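Side-chain contacts in carboxylase (PDB 5H80), which probably carries out the ATP-dependent carboxylation of biotin, as the biotin carboxylase domain of a single-chain bacterial carboxylase: residues A44-R49 with G333-T338; Q340-A345 with T350-A355. All blocks are in the same frame, centred on the assembly; numbering follows the deposited sequence.

Interaction 1 of 2, residues A44-R49 with G333-T338; sequences AVRIER and GTDLVT
R46 and I47, on helix 42-53 beside the parallel sheet of the N-terminal domain, meet D335 and V337 at the start of helix 336-344, a helix of the ATP-grasp part of biotin carboxylase. R46 sends out a long side chain, with CG anti to the backbone N (chi1 -180°) and a bend at chi2. Its NH2 forms salt bridges to two carboxylates, D335 OD1 at 2.9 Å and E329 of the preceding helix, the stronger partner; H325 bonds NE. One water joins the other ends, 2.9 Å from R46 NH1 and donating to D335 OD2. V337 CG2 lies over one face of the guanidinium, displaced toward its rim, 3.6 Å from R46 CZ, and a branched apolar residue suits that face because the polar edges are left to their partners. The next residue, I47, has its CG1 4.2 Å from CG1 of V337, which points toward helix 42-53, and also packs on I37 of the central strand, where an apolar branched residue fits. Aspartate fits the N-cap because OD1 can serve both helix and arginine: T338 N (2.9 Å, 167°) and R46 NH2 approach D335 OD1 from opposite faces of the carboxylate plane.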
ATOM      1  N   ALA A  44      -7.903  -5.092 -16.250  1.00 18.14           N
ATOM      2  CA  ALA A  44      -7.442  -4.410 -17.345  1.00 18.15           C
ATOM      3  C   ALA A  44      -6.777  -3.194 -16.678  1.00 21.54           C
ATOM      4  O   ALA A  44      -5.741  -2.777 -17.158  1.00 20.24           O
ATOM      5  CB  ALA A  44      -8.534  -3.906 -18.161  1.00 19.50           C
ATOM      6  N   VAL A  45      -7.426  -2.700 -15.657  1.00 20.83           N
ATOM      7  CA  VAL A  45      -6.785  -1.518 -14.911  1.00 21.43           C
ATOM      8  C   VAL A  45      -5.391  -1.914 -14.302  1.00 19.57           C
ATOM      9  O   VAL A  45      -4.322  -1.177 -14.457  1.00 17.97           O
ATOM     10  CB  VAL A  45      -7.795  -1.008 -13.836  1.00 18.93           C
ATOM     11  CG1 VAL A  45      -7.164  -0.004 -12.900  1.00 20.49           C
ATOM     12  CG2 VAL A  45      -9.060  -0.281 -14.337  1.00 21.50           C
ATOM     13  N   ARG A  46      -5.354  -3.005 -13.597  1.00 21.53           N
ATOM     14  CA  ARG A  46      -4.181  -3.604 -13.085  1.00 18.13           C
ATOM     15  C   ARG A  46      -3.006  -3.709 -14.092  1.00 18.04           C
ATOM     16  O   ARG A  46      -1.802  -3.316 -13.904  1.00 19.71           O
ATOM     17  CB  ARG A  46      -4.542  -4.965 -12.482  1.00 17.66           C
ATOM     18  CG  ARG A  46      -3.297  -5.686 -11.885  1.00 19.46           C
ATOM     19  CD  ARG A  46      -2.668  -5.052 -10.608  1.00 18.86           C
ATOM     20  NE  ARG A  46      -1.388  -5.598 -10.152  1.00 21.03           N
ATOM     21  CZ  ARG A  46      -0.228  -5.044 -10.507  1.00 23.23           C
ATOM     22  NH1 ARG A  46      -0.126  -4.155 -11.458  1.00 22.90           N
ATOM     23  NH2 ARG A  46       0.886  -5.456  -9.995  1.00 20.27           N
ATOM     24  N   ILE A  47      -3.317  -4.350 -15.258  1.00 19.09           N
ATOM     25  CA  ILE A  47      -2.412  -4.480 -16.346  1.00 19.91           C
ATOM     26  C   ILE A  47      -1.920  -3.124 -16.869  1.00 21.23           C
ATOM     27  O   ILE A  47      -0.714  -3.012 -17.124  1.00 19.90           O
ATOM     28  CB  ILE A  47      -2.889  -5.466 -17.472  1.00 18.95           C
ATOM     29  CG1 ILE A  47      -3.108  -6.822 -16.872  1.00 22.98           C
ATOM     30  CG2 ILE A  47      -1.900  -5.515 -18.568  1.00 20.24           C
ATOM     31  CD1 ILE A  47      -3.949  -7.777 -17.737  1.00 20.24           C
ATOM     32  N   GLU A  48      -2.799  -2.148 -17.145  1.00 20.63           N
ATOM     33  CA  GLU A  48      -2.438  -0.791 -17.591  1.00 23.07           C
ATOM     34  C   GLU A  48      -1.437  -0.140 -16.652  1.00 20.98           C
ATOM     35  O   GLU A  48      -0.407   0.288 -17.150  1.00 20.19           O
ATOM     36  CB  GLU A  48      -3.654   0.132 -17.691  1.00 26.22           C
ATOM     37  CG  GLU A  48      -4.554  -0.356 -18.809  1.00 26.67           C
ATOM     38  CD  GLU A  48      -5.968   0.192 -18.757  1.00 28.58           C
ATOM     39  OE1 GLU A  48      -6.375   0.726 -17.743  1.00 26.58           O
ATOM     40  OE2 GLU A  48      -6.724   0.019 -19.753  1.00 28.82           O
ATOM     41  N   ARG A  49      -1.538  -0.460 -15.354  1.00 18.59           N
ATOM     42  CA  ARG A  49      -0.632   0.141 -14.302  1.00 20.56           C
ATOM     43  C   ARG A  49       0.751  -0.553 -14.387  1.00 19.29           C
ATOM     44  O   ARG A  49       1.728   0.100 -14.418  1.00 22.75           O
ATOM     45  CB  ARG A  49      -1.220   0.072 -12.918  1.00 21.32           C
ATOM     46  CG  ARG A  49      -2.365   1.023 -12.621  1.00 22.29           C
ATOM     47  CD  ARG A  49      -3.262   0.624 -11.512  1.00 24.98           C
ATOM     48  NE  ARG A  49      -4.148   1.722 -11.200  1.00 26.76           N
ATOM     49  CZ  ARG A  49      -5.177   1.652 -10.323  1.00 23.28           C
ATOM     50  NH1 ARG A  49      -5.447   0.522  -9.628  1.00 25.74           N
ATOM     51  NH2 ARG A  49      -5.947   2.734 -10.166  1.00 26.20           N
ATOM     52  N   GLY A 333       6.044  -8.179  -1.018  1.00 25.92           N
ATOM     53  CA  GLY A 333       6.613  -6.952  -1.583  1.00 27.06           C
ATOM     54  C   GLY A 333       7.194  -7.170  -2.942  1.00 26.58           C
ATOM     55  O   GLY A 333       8.433  -7.159  -3.118  1.00 23.87           O
ATOM     56  N   THR A 334       6.315  -7.584  -3.886  1.00 24.30           N
ATOM     57  CA  THR A 334       6.757  -7.905  -5.212  1.00 21.87           C
ATOM     58  C   THR A 334       5.602  -7.442  -6.125  1.00 20.18           C
ATOM     59  O   THR A 334       4.421  -7.549  -5.720  1.00 22.36           O
ATOM     60  CB  THR A 334       7.040  -9.444  -5.366  1.00 28.31           C
ATOM     61  OG1 THR A 334       7.765  -9.707  -6.530  1.00 29.67           O
ATOM     62  CG2 THR A 334       5.859 -10.373  -5.513  1.00 25.83           C
ATOM     63  N   ASP A 335       5.958  -7.005  -7.309  1.00 21.34           N
ATOM     64  CA  ASP A 335       5.003  -6.745  -8.405  1.00 19.26           C
ATOM     65  C   ASP A 335       4.977  -7.975  -9.405  1.00 18.77           C
ATOM     66  O   ASP A 335       5.949  -8.148 -10.266  1.00 20.10           O
ATOM     67  CB  ASP A 335       5.413  -5.524  -9.130  1.00 18.22           C
ATOM     68  CG  ASP A 335       4.380  -5.011 -10.135  1.00 18.98           C
ATOM     69  OD1 ASP A 335       3.637  -5.879 -10.763  1.00 20.23           O
ATOM     70  OD2 ASP A 335       4.229  -3.758 -10.292  1.00 25.50           O
ATOM     71  N   LEU A 336       3.991  -8.798  -9.212  1.00 17.68           N
ATOM     72  CA  LEU A 336       3.789  -9.974 -10.112  1.00 19.26           C
ATOM     73  C   LEU A 336       3.493  -9.633 -11.519  1.00 20.29           C
ATOM     74  O   LEU A 336       3.882 -10.443 -12.428  1.00 19.29           O
ATOM     75  CB  LEU A 336       2.787 -10.976  -9.565  1.00 21.01           C
ATOM     76  CG  LEU A 336       3.280 -11.754  -8.310  1.00 24.16           C
ATOM     77  CD1 LEU A 336       2.204 -12.441  -7.518  1.00 23.05           C
ATOM     78  CD2 LEU A 336       4.469 -12.644  -8.657  1.00 26.14           C
ATOM     79  N   VAL A 337       2.788  -8.510 -11.768  1.00 18.64           N
ATOM     80  CA  VAL A 337       2.334  -8.309 -13.185  1.00 21.80           C
ATOM     81  C   VAL A 337       3.462  -7.718 -14.041  1.00 19.29           C
ATOM     82  O   VAL A 337       3.669  -8.015 -15.247  1.00 19.47           O
ATOM     83  CB  VAL A 337       1.023  -7.528 -13.256  1.00 21.05           C
ATOM     84  CG1 VAL A 337       0.512  -7.389 -14.720  1.00 18.66           C
ATOM     85  CG2 VAL A 337      -0.035  -8.164 -12.314  1.00 23.09           C
ATOM     86  N   THR A 338       4.249  -6.728 -13.508  1.00 20.06           N
ATOM     87  CA  THR A 338       5.456  -6.312 -14.280  1.00 21.02           C
ATOM     88  C   THR A 338       6.413  -7.505 -14.547  1.00 19.41           C
ATOM     89  O   THR A 338       6.911  -7.670 -15.663  1.00 22.30           O
ATOM     90  CB  THR A 338       6.219  -5.187 -13.544  1.00 23.66           C
ATOM     91  OG1 THR A 338       6.562  -5.610 -12.200  1.00 23.78           O
ATOM     92  CG2 THR A 338       5.362  -4.013 -13.526  1.00 25.30           C
TER
HETATM   93  O   HOH W   1       2.267  -2.596 -11.404  1.00 20.08           O

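Interaction 2 of 2, residues Q340-A345 with T350-A355; sequences QLRLAA and TAVGLA
V352 faces helix 336-344 with both methyl groups, CG1 reaching R342 and also bordering L343, CG2 lying against L343. V352 CG1 presses on the root of the arginine, 3.4 Å from R342 CB, while CG2 is 3.9 Å from L343 CD2. The leucine and valine side chains cross at about a right angle, and the valine's chi1 of -49° sets CG1 anti to its carbonyl carbon, which leaves CG2 in the crowded position between N and C. A compact beta-branched residue thus spreads over two consecutive residues of the helix. Helix 336-344 is followed, after four residues, by a short, weakly bonded helical turn, 349-352, that packs back against it within the ATP-grasp part and finishes at G353 in a Schellman motif whose positive phi favours glycine. R342 extends beyond V352, its chain bent at chi3, and lays one face of its guanidinium over V352 CA and A351 O. NH1 is 3.4 Å from A351 O, but the angle is too poor for a hydrogen bond; the charge is instead paired with E347 in the intervening turn, through NE. L343 is buried, so an apolar side chain suits it; it also touches D245 of strand 236-245.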
ATOM      1  N   GLN A 340       5.530 -10.715 -14.764  1.00 20.38           N
ATOM      2  CA  GLN A 340       4.828 -11.525 -15.763  1.00 20.82           C
ATOM      3  C   GLN A 340       5.060 -10.998 -17.220  1.00 17.70           C
ATOM      4  O   GLN A 340       5.517 -11.794 -18.095  1.00 22.31           O
ATOM      5  CB  GLN A 340       3.379 -11.556 -15.471  1.00 20.33           C
ATOM      6  CG  GLN A 340       2.558 -12.517 -16.371  1.00 21.40           C
ATOM      7  CD  GLN A 340       1.072 -12.286 -16.216  1.00 24.12           C
ATOM      8  OE1 GLN A 340       0.580 -11.220 -15.814  1.00 22.79           O
ATOM      9  NE2 GLN A 340       0.296 -13.369 -16.489  1.00 23.30           N
ATOM     10  N   LEU A 341       4.915  -9.714 -17.426  1.00 21.15           N
ATOM     11  CA  LEU A 341       5.142  -9.020 -18.682  1.00 24.44           C
ATOM     12  C   LEU A 341       6.595  -9.181 -19.167  1.00 26.05           C
ATOM     13  O   LEU A 341       6.836  -9.490 -20.333  1.00 26.07           O
ATOM     14  CB  LEU A 341       4.813  -7.551 -18.571  1.00 20.89           C
ATOM     15  CG  LEU A 341       3.294  -7.176 -18.532  1.00 21.01           C
ATOM     16  CD1 LEU A 341       3.043  -5.781 -17.889  1.00 24.09           C
ATOM     17  CD2 LEU A 341       2.809  -7.268 -20.018  1.00 23.09           C
ATOM     18  N   ARG A 342       7.567  -8.973 -18.281  1.00 20.07           N
ATOM     19  CA  ARG A 342       8.957  -9.104 -18.574  1.00 22.28           C
ATOM     20  C   ARG A 342       9.356 -10.551 -18.886  1.00 24.10           C
ATOM     21  O   ARG A 342      10.199 -10.751 -19.817  1.00 25.01           O
ATOM     22  CB  ARG A 342       9.901  -8.433 -17.548  1.00 25.08           C
ATOM     23  CG  ARG A 342       9.580  -6.929 -17.342  1.00 24.46           C
ATOM     24  CD  ARG A 342      10.409  -6.408 -16.199  1.00 26.60           C
ATOM     25  NE  ARG A 342      11.829  -6.422 -16.488  1.00 29.89           N
ATOM     26  CZ  ARG A 342      12.726  -5.607 -15.940  1.00 36.83           C
ATOM     27  NH1 ARG A 342      13.973  -5.672 -16.353  1.00 30.69           N
ATOM     28  NH2 ARG A 342      12.415  -4.739 -14.952  1.00 33.90           N
ATOM     29  N   LEU A 343       8.818 -11.512 -18.136  1.00 20.33           N
ATOM     30  CA  LEU A 343       9.003 -12.918 -18.427  1.00 22.13           C
ATOM     31  C   LEU A 343       8.477 -13.240 -19.827  1.00 23.57           C
ATOM     32  O   LEU A 343       9.257 -13.841 -20.619  1.00 21.97           O
ATOM     33  CB  LEU A 343       8.378 -13.787 -17.390  1.00 21.72           C
ATOM     34  CG  LEU A 343       9.213 -13.803 -16.077  1.00 19.63           C
ATOM     35  CD1 LEU A 343       8.276 -14.330 -14.998  1.00 20.52           C
ATOM     36  CD2 LEU A 343      10.609 -14.463 -16.018  1.00 23.40           C
ATOM     37  N   ALA A 344       7.237 -12.838 -20.145  1.00 24.06           N
ATOM     38  CA  ALA A 344       6.723 -12.968 -21.518  1.00 27.14           C
ATOM     39  C   ALA A 344       7.610 -12.408 -22.632  1.00 25.03           C
ATOM     40  O   ALA A 344       7.781 -13.082 -23.699  1.00 26.45           O
ATOM     41  CB  ALA A 344       5.319 -12.411 -21.642  1.00 26.62           C
ATOM     42  N   ALA A 345       8.340 -11.304 -22.346  1.00 24.61           N
ATOM     43  CA  ALA A 345       9.167 -10.616 -23.305  1.00 30.04           C
ATOM     44  C   ALA A 345      10.603 -11.179 -23.354  1.00 29.75           C
ATOM     45  O   ALA A 345      11.384 -10.711 -24.153  1.00 27.71           O
ATOM     46  CB  ALA A 345       9.233  -9.147 -22.870  1.00 29.50           C
ATOM     47  N   THR A 350      15.935 -13.936 -12.701  1.00 24.39           N
ATOM     48  CA  THR A 350      16.856 -13.022 -12.032  1.00 20.50           C
ATOM     49  C   THR A 350      16.712 -11.565 -12.581  1.00 22.57           C
ATOM     50  O   THR A 350      16.693 -10.627 -11.784  1.00 25.08           O
ATOM     51  CB  THR A 350      18.299 -13.532 -12.178  1.00 25.61           C
ATOM     52  OG1 THR A 350      18.454 -14.673 -11.369  1.00 28.95           O
ATOM     53  CG2 THR A 350      19.316 -12.490 -11.709  1.00 32.46           C
ATOM     54  N   ALA A 351      16.648 -11.346 -13.869  1.00 23.00           N
ATOM     55  CA  ALA A 351      16.496 -10.010 -14.532  1.00 27.53           C
ATOM     56  C   ALA A 351      15.169  -9.312 -14.132  1.00 21.68           C
ATOM     57  O   ALA A 351      15.117  -8.064 -14.185  1.00 24.48           O
ATOM     58  CB  ALA A 351      16.561 -10.160 -16.036  1.00 25.06           C
ATOM     59  N   VAL A 352      14.096 -10.119 -13.962  1.00 23.48           N
ATOM     60  CA  VAL A 352      12.797  -9.591 -13.595  1.00 23.98           C
ATOM     61  C   VAL A 352      12.687  -9.302 -12.066  1.00 28.63           C
ATOM     62  O   VAL A 352      11.736  -8.666 -11.617  1.00 31.75           O
ATOM     63  CB  VAL A 352      11.619 -10.416 -14.261  1.00 24.07           C
ATOM     64  CG1 VAL A 352      11.834 -10.618 -15.750  1.00 20.44           C
ATOM     65  CG2 VAL A 352      11.343 -11.651 -13.475  1.00 22.94           C
ATOM     66  N   GLY A 353      13.703  -9.673 -11.328  1.00 25.81           N
ATOM     67  CA  GLY A 353      13.788  -9.494  -9.831  1.00 29.43           C
ATOM     68  C   GLY A 353      13.129 -10.492  -8.963  1.00 32.63           C
ATOM     69  O   GLY A 353      12.883 -10.212  -7.774  1.00 30.78           O
ATOM     70  N   LEU A 354      12.933 -11.695  -9.470  1.00 25.95           N
ATOM     71  CA  LEU A 354      12.387 -12.790  -8.664  1.00 27.60           C
ATOM     72  C   LEU A 354      13.485 -13.690  -8.281  1.00 31.22           C
ATOM     73  O   LEU A 354      14.288 -14.140  -9.109  1.00 29.44           O
ATOM     74  CB  LEU A 354      11.307 -13.562  -9.431  1.00 21.89           C
ATOM     75  CG  LEU A 354       9.992 -12.815  -9.724  1.00 22.78           C
ATOM     76  CD1 LEU A 354       8.958 -13.609 -10.515  1.00 22.54           C
ATOM     77  CD2 LEU A 354       9.271 -12.294  -8.475  1.00 28.62           C
ATOM     78  N   ALA A 355      13.611 -13.927  -6.978  1.00 34.45           N
ATOM     79  CA  ALA A 355      14.619 -14.865  -6.527  1.00 30.90           C
ATOM     80  C   ALA A 355      14.295 -16.330  -6.913  1.00 27.58           C
ATOM     81  O   ALA A 355      13.093 -16.751  -6.835  1.00 28.78           O
ATOM     82  CB  ALA A 355      14.851 -14.656  -5.052  1.00 32.18           C
TER

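From the N terminus, helix 42-53 comes first, and interaction 1 joins it to residues 333-338 across 283 intervening residues, closing a very long loop that contains most of the ATP-grasp part. Interaction 2 then closes a short loop of four residues between 340-345 and 350-355. The two neither nest nor cross: they follow in series, and helix 336-344 serves both, its beginning in interaction 1 and its later turns in interaction 2. Their centres lie 12 Å apart, and they touch where T334 OG1 comes 3.6 Å from L354 CD2. Together they tie the N-terminal parallel-sheet domain to helix 336-344 and the short helix 349-352 beside strand 236-245.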